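Local coordinates for protein colicin-B (Escherichia coli, PDB 1RH1) that kills Escherichia coli and closely related bacteria by forming channels that depolarise the cytoplasmic membrane and dissipate cellular energy, at residues N264-V270 with L281-E287; R71-D75 with G85-S89. One frame throughout, in Å; residues are numbered along the deposited sequence.

Contact 1: N264-V270 with L281-E287; sequences NNHDVIV and LYISAVE
An antiparallel beta hairpin pairs His266-Val270 with Leu281-Val286 in the mixed sheet of the region N-terminal to the long helix 291-340. The two strand axes approach to 4.6 Å, with N-to-C directions 158° apart, and the bridges alternate regularly. His266 with Ala285, Val268 with Ile283 and Val270 with Leu281 are hydrogen-bonded pairs, each with both reciprocal N-H...O bonds; Asp267 with Ser284 and Ile269 with Tyr282 are the non-hydrogen-bonded pairs between them. The ladder is uneven at its Asn265 end: Ala285 N reaches His266 O at 2.7 Å, whereas His266 N stands 3.3 Å from Ala285 O. Where amide bonds are absent, alpha hydrogens fill in, as in the CA-H...O contact from Asp267 CA to Ile283 O at 3.1 Å.

On one face, Val268, Val270 and Ile283 form an apolar cluster, in which CG2 of Ile283 lies 3.6 Å from CG2 of Val270 and 3.8 Å from CG2 of Val268. On the other, Tyr282 runs diagonally over the partner strand. With its CG anti to the backbone N (chi1 170°), the ring passes Ile269, whose CG1 lies in the ring plane at the edge, 3.9 Å from Tyr282 CD2, and carries its hydroxyl to Asp267. That buried carboxylate also forms a salt bridge with Arg170, and the tyrosine oxygen accepts from Leu171 N, so charge and hydroxyl are both satisfied within the fold. The carboxylate is turned 75° from the phenol ring, and Tyr282 OH donates to the anti lone pair of Asp267 OD1 at 2.6 Å.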
# COMPACT_ATOMS: atom_id res chain seq x y z
N ASN A 264 17.53 3.98 -9.03
CA ASN A 264 18.94 4.09 -8.70
C ASN A 264 19.29 4.56 -7.30
O ASN A 264 20.46 4.74 -6.97
CB ASN A 264 19.59 5.00 -9.73
CG ASN A 264 19.58 4.43 -11.15
OD1 ASN A 264 19.52 5.20 -12.11
ND2 ASN A 264 19.64 3.12 -11.39
N ASN A 265 18.26 4.68 -6.46
CA ASN A 265 18.36 5.01 -5.03
C ASN A 265 18.27 3.79 -4.09
O ASN A 265 17.45 2.89 -4.27
CB ASN A 265 17.25 6.00 -4.66
CG ASN A 265 17.39 7.40 -5.23
OD1 ASN A 265 16.50 8.25 -5.16
ND2 ASN A 265 18.54 7.66 -5.83
N HIS A 266 19.13 3.78 -3.05
CA HIS A 266 19.20 2.68 -2.10
C HIS A 266 19.72 3.13 -0.76
O HIS A 266 20.46 4.10 -0.66
CB HIS A 266 20.12 1.57 -2.61
CG HIS A 266 19.61 0.16 -2.38
ND1 HIS A 266 20.31 -0.85 -1.89
CD2 HIS A 266 18.32 -0.30 -2.65
CE1 HIS A 266 19.48 -1.89 -1.86
NE2 HIS A 266 18.28 -1.57 -2.31
N ASP A 267 19.25 2.42 0.27
CA ASP A 267 19.73 2.53 1.65
C ASP A 267 19.92 1.13 2.21
O ASP A 267 19.11 0.23 1.97
CB ASP A 267 18.75 3.28 2.57
CG ASP A 267 17.28 2.84 2.66
OD1 ASP A 267 16.58 3.32 3.55
OD2 ASP A 267 16.84 2.04 1.83
N VAL A 268 21.04 0.88 2.88
CA VAL A 268 21.31 -0.45 3.41
C VAL A 268 21.98 -0.34 4.76
O VAL A 268 22.37 0.74 5.19
CB VAL A 268 22.26 -1.27 2.48
CG1 VAL A 268 21.67 -1.46 1.10
CG2 VAL A 268 23.57 -0.54 2.32
N ILE A 269 22.13 -1.46 5.47
CA ILE A 269 22.87 -1.43 6.70
C ILE A 269 24.08 -2.27 6.41
O ILE A 269 24.02 -3.48 6.16
CB ILE A 269 22.02 -1.99 7.86
CG1 ILE A 269 21.05 -0.92 8.31
CG2 ILE A 269 22.89 -2.38 9.04
CD1 ILE A 269 20.15 -1.37 9.45
N VAL A 270 25.20 -1.55 6.38
CA VAL A 270 26.48 -2.15 6.10
C VAL A 270 26.98 -2.70 7.42
O VAL A 270 27.14 -1.97 8.40
CB VAL A 270 27.46 -1.10 5.57
CG1 VAL A 270 28.78 -1.79 5.33
CG2 VAL A 270 26.99 -0.49 4.27
N LEU A 281 26.81 0.32 10.04
CA LEU A 281 26.46 1.63 9.54
C LEU A 281 25.28 1.58 8.57
O LEU A 281 25.18 0.68 7.73
CB LEU A 281 27.68 2.19 8.87
CG LEU A 281 27.65 3.65 8.52
CD1 LEU A 281 27.64 4.49 9.79
CD2 LEU A 281 28.85 3.96 7.62
N TYR A 282 24.36 2.52 8.77
CA TYR A 282 23.23 2.69 7.88
C TYR A 282 23.69 3.76 6.93
O TYR A 282 24.18 4.80 7.35
CB TYR A 282 21.99 3.18 8.60
CG TYR A 282 20.80 3.62 7.72
CD1 TYR A 282 20.62 4.97 7.42
CD2 TYR A 282 19.89 2.69 7.22
CE1 TYR A 282 19.56 5.39 6.63
CE2 TYR A 282 18.81 3.10 6.42
CZ TYR A 282 18.67 4.44 6.14
OH TYR A 282 17.64 4.86 5.32
N ILE A 283 23.49 3.50 5.65
CA ILE A 283 23.89 4.45 4.65
C ILE A 283 22.87 4.57 3.55
O ILE A 283 22.26 3.61 3.09
CB ILE A 283 25.30 3.99 4.23
CG1 ILE A 283 25.87 4.94 3.23
CG2 ILE A 283 25.28 2.59 3.68
CD1 ILE A 283 27.40 4.75 3.20
N SER A 284 22.61 5.83 3.20
CA SER A 284 21.64 6.18 2.17
C SER A 284 22.26 6.84 0.95
O SER A 284 22.98 7.83 1.09
CB SER A 284 20.60 7.12 2.73
OG SER A 284 19.58 7.23 1.76
N ALA A 285 21.97 6.34 -0.25
CA ALA A 285 22.59 6.84 -1.47
C ALA A 285 21.59 7.24 -2.54
O ALA A 285 21.07 6.41 -3.29
CB ALA A 285 23.51 5.77 -2.03
N VAL A 286 21.39 8.55 -2.65
CA VAL A 286 20.42 9.16 -3.55
C VAL A 286 20.98 9.78 -4.82
O VAL A 286 22.06 10.34 -4.85
CB VAL A 286 19.63 10.19 -2.70
CG1 VAL A 286 18.70 11.08 -3.51
CG2 VAL A 286 18.78 9.39 -1.74
N GLU A 287 20.17 9.75 -5.87
CA GLU A 287 20.44 10.34 -7.16
C GLU A 287 19.73 11.69 -7.36
O GLU A 287 18.50 11.75 -7.43
CB GLU A 287 20.00 9.34 -8.19
CG GLU A 287 20.21 9.75 -9.62
CD GLU A 287 19.66 8.71 -10.58
OE1 GLU A 287 20.42 8.25 -11.43
OE2 GLU A 287 18.48 8.36 -10.45

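Contact 2: R71-D75 with G85-S89; sequences RIILD and GWSVS
Chi1 of -79° at Ile72 sets CG1 beside the backbone N and CG2 beside the carbonyl carbon; CG2 is nearest the indole of Trp86, while CD1, at the end of the other branch, is nearest Val88. Leu74 has its CG anti to the backbone N (chi1 -174°), which carries it toward the same indole, and the next torsion swings CD1 over one face of the ring. The evidence for a CH-pi contact is direct: Leu74 CD1 is 3.8 Å from the centroid of the five-membered ring of Trp86 and 22° off its normal. Ile72 CG2 comes in obliquely, with Trp86 NE1 its nearest ring atom at 3.1 Å and CD1 the next. Further along, Ile72 CD1 meets Val88 CG1 at 3.6 Å, the two side chains crossing at about a right angle.

Ile72 and Val88 belong to strands 70-73 and 87-90, which lie in one mixed sheet but do not pair with each other; CA atoms of Ile72 and Val88 are 8.1 Å apart. Strand 70-73 pairs with 139-146, and strand 87-90 lies between 62-64 and 225-228, so the contact is side-chain packing between strands of one sheet that are not neighbours. Leu64 touches both Ile72 and Val88, and Leu225 touches both Trp86 and Val88.

The segments are bonded where the connection 76-84 leaves and returns, once through backbones and once through the Asp75 side chain. Asp75 N donates to Gly85 O at 2.9 Å in a bent bond. The second is straighter: Gly85 N reaches the carboxylate of Asp75, meeting OD2 at 2.9 Å nearly along its C-O axis.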
# COMPACT_ATOMS: atom_id res chain seq x y z
N ARG A 71 28.01 14.90 -1.32
CA ARG A 71 28.04 14.74 -2.75
C ARG A 71 29.31 13.98 -3.11
O ARG A 71 30.44 14.49 -3.06
CB ARG A 71 27.96 16.14 -3.27
CG ARG A 71 27.88 16.29 -4.75
CD ARG A 71 27.44 17.70 -5.05
NE ARG A 71 27.37 17.84 -6.49
CZ ARG A 71 26.22 17.76 -7.18
NH1 ARG A 71 25.05 17.55 -6.56
NH2 ARG A 71 26.24 17.88 -8.51
N ILE A 72 29.08 12.70 -3.40
CA ILE A 72 30.13 11.73 -3.70
C ILE A 72 30.07 11.37 -5.19
O ILE A 72 29.02 11.08 -5.76
CB ILE A 72 29.90 10.55 -2.68
CG1 ILE A 72 30.49 11.04 -1.39
CG2 ILE A 72 30.63 9.25 -2.95
CD1 ILE A 72 29.94 10.27 -0.22
N ILE A 73 31.26 11.49 -5.81
CA ILE A 73 31.47 11.38 -7.25
C ILE A 73 32.13 10.06 -7.64
O ILE A 73 33.16 9.74 -7.07
CB ILE A 73 32.34 12.58 -7.70
CG1 ILE A 73 31.73 13.91 -7.33
CG2 ILE A 73 32.44 12.57 -9.21
CD1 ILE A 73 32.69 15.06 -7.61
N LEU A 74 31.61 9.28 -8.59
CA LEU A 74 32.25 8.02 -9.00
C LEU A 74 33.41 8.33 -9.93
O LEU A 74 33.27 9.18 -10.81
CB LEU A 74 31.24 7.14 -9.73
CG LEU A 74 31.63 5.73 -10.12
CD1 LEU A 74 32.03 4.93 -8.91
CD2 LEU A 74 30.43 5.05 -10.74
N ASP A 75 34.56 7.65 -9.75
CA ASP A 75 35.80 7.93 -10.51
C ASP A 75 36.14 9.43 -10.47
O ASP A 75 36.46 10.07 -11.48
CB ASP A 75 35.68 7.50 -12.00
CG ASP A 75 35.38 6.03 -12.28
OD1 ASP A 75 34.64 5.75 -13.23
OD2 ASP A 75 35.88 5.16 -11.58
N GLY A 85 36.90 3.82 -9.26
CA GLY A 85 35.87 3.87 -8.23
C GLY A 85 35.70 5.08 -7.32
O GLY A 85 35.91 6.28 -7.57
N TRP A 86 35.30 4.51 -6.18
CA TRP A 86 34.73 5.13 -5.00
C TRP A 86 35.41 4.93 -3.65
O TRP A 86 35.75 3.80 -3.31
CB TRP A 86 33.32 4.59 -4.98
CG TRP A 86 32.25 5.59 -5.28
CD1 TRP A 86 32.47 6.94 -5.24
CD2 TRP A 86 30.96 5.25 -5.54
NE1 TRP A 86 31.29 7.48 -5.47
CE2 TRP A 86 30.37 6.52 -5.65
CE3 TRP A 86 30.22 4.10 -5.69
CZ2 TRP A 86 29.02 6.67 -5.91
CZ3 TRP A 86 28.85 4.25 -5.95
CH2 TRP A 86 28.26 5.52 -6.06
N SER A 87 35.58 5.96 -2.81
CA SER A 87 36.16 5.79 -1.47
C SER A 87 35.77 6.93 -0.56
O SER A 87 36.06 8.10 -0.84
CB SER A 87 37.69 5.76 -1.45
OG SER A 87 38.35 4.68 -2.10
N VAL A 88 35.12 6.62 0.57
CA VAL A 88 34.72 7.61 1.56
C VAL A 88 35.26 7.26 2.95
O VAL A 88 35.51 6.09 3.23
CB VAL A 88 33.19 7.71 1.65
CG1 VAL A 88 32.63 7.98 0.27
CG2 VAL A 88 32.58 6.41 2.11
N SER A 89 35.47 8.24 3.83
CA SER A 89 35.85 7.97 5.22
C SER A 89 34.63 7.95 6.13
O SER A 89 33.77 8.83 6.06
CB SER A 89 36.83 9.04 5.71
OG SER A 89 37.41 8.72 6.98

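Both contacts belong to the same mixed sheet, with centres 14 Å apart and nearest atoms about 6 Å apart, so they do not touch. Strand 139-146 links them, pairing on one edge with 70-73 of contact 2 and on the other with 281-286 of contact 1. Contact 1 is buried almost throughout, burying 631 Å² between neighbouring strands held by a continuous backbone ladder and one buried tyrosine-carboxylate hydrogen bond. Contact 2 is only partly buried, with 353 Å² between strands that are not partners; apolar packing round an indole dominates, and its two hydrogen bonds gather at the more exposed Asp75-Gly85 end.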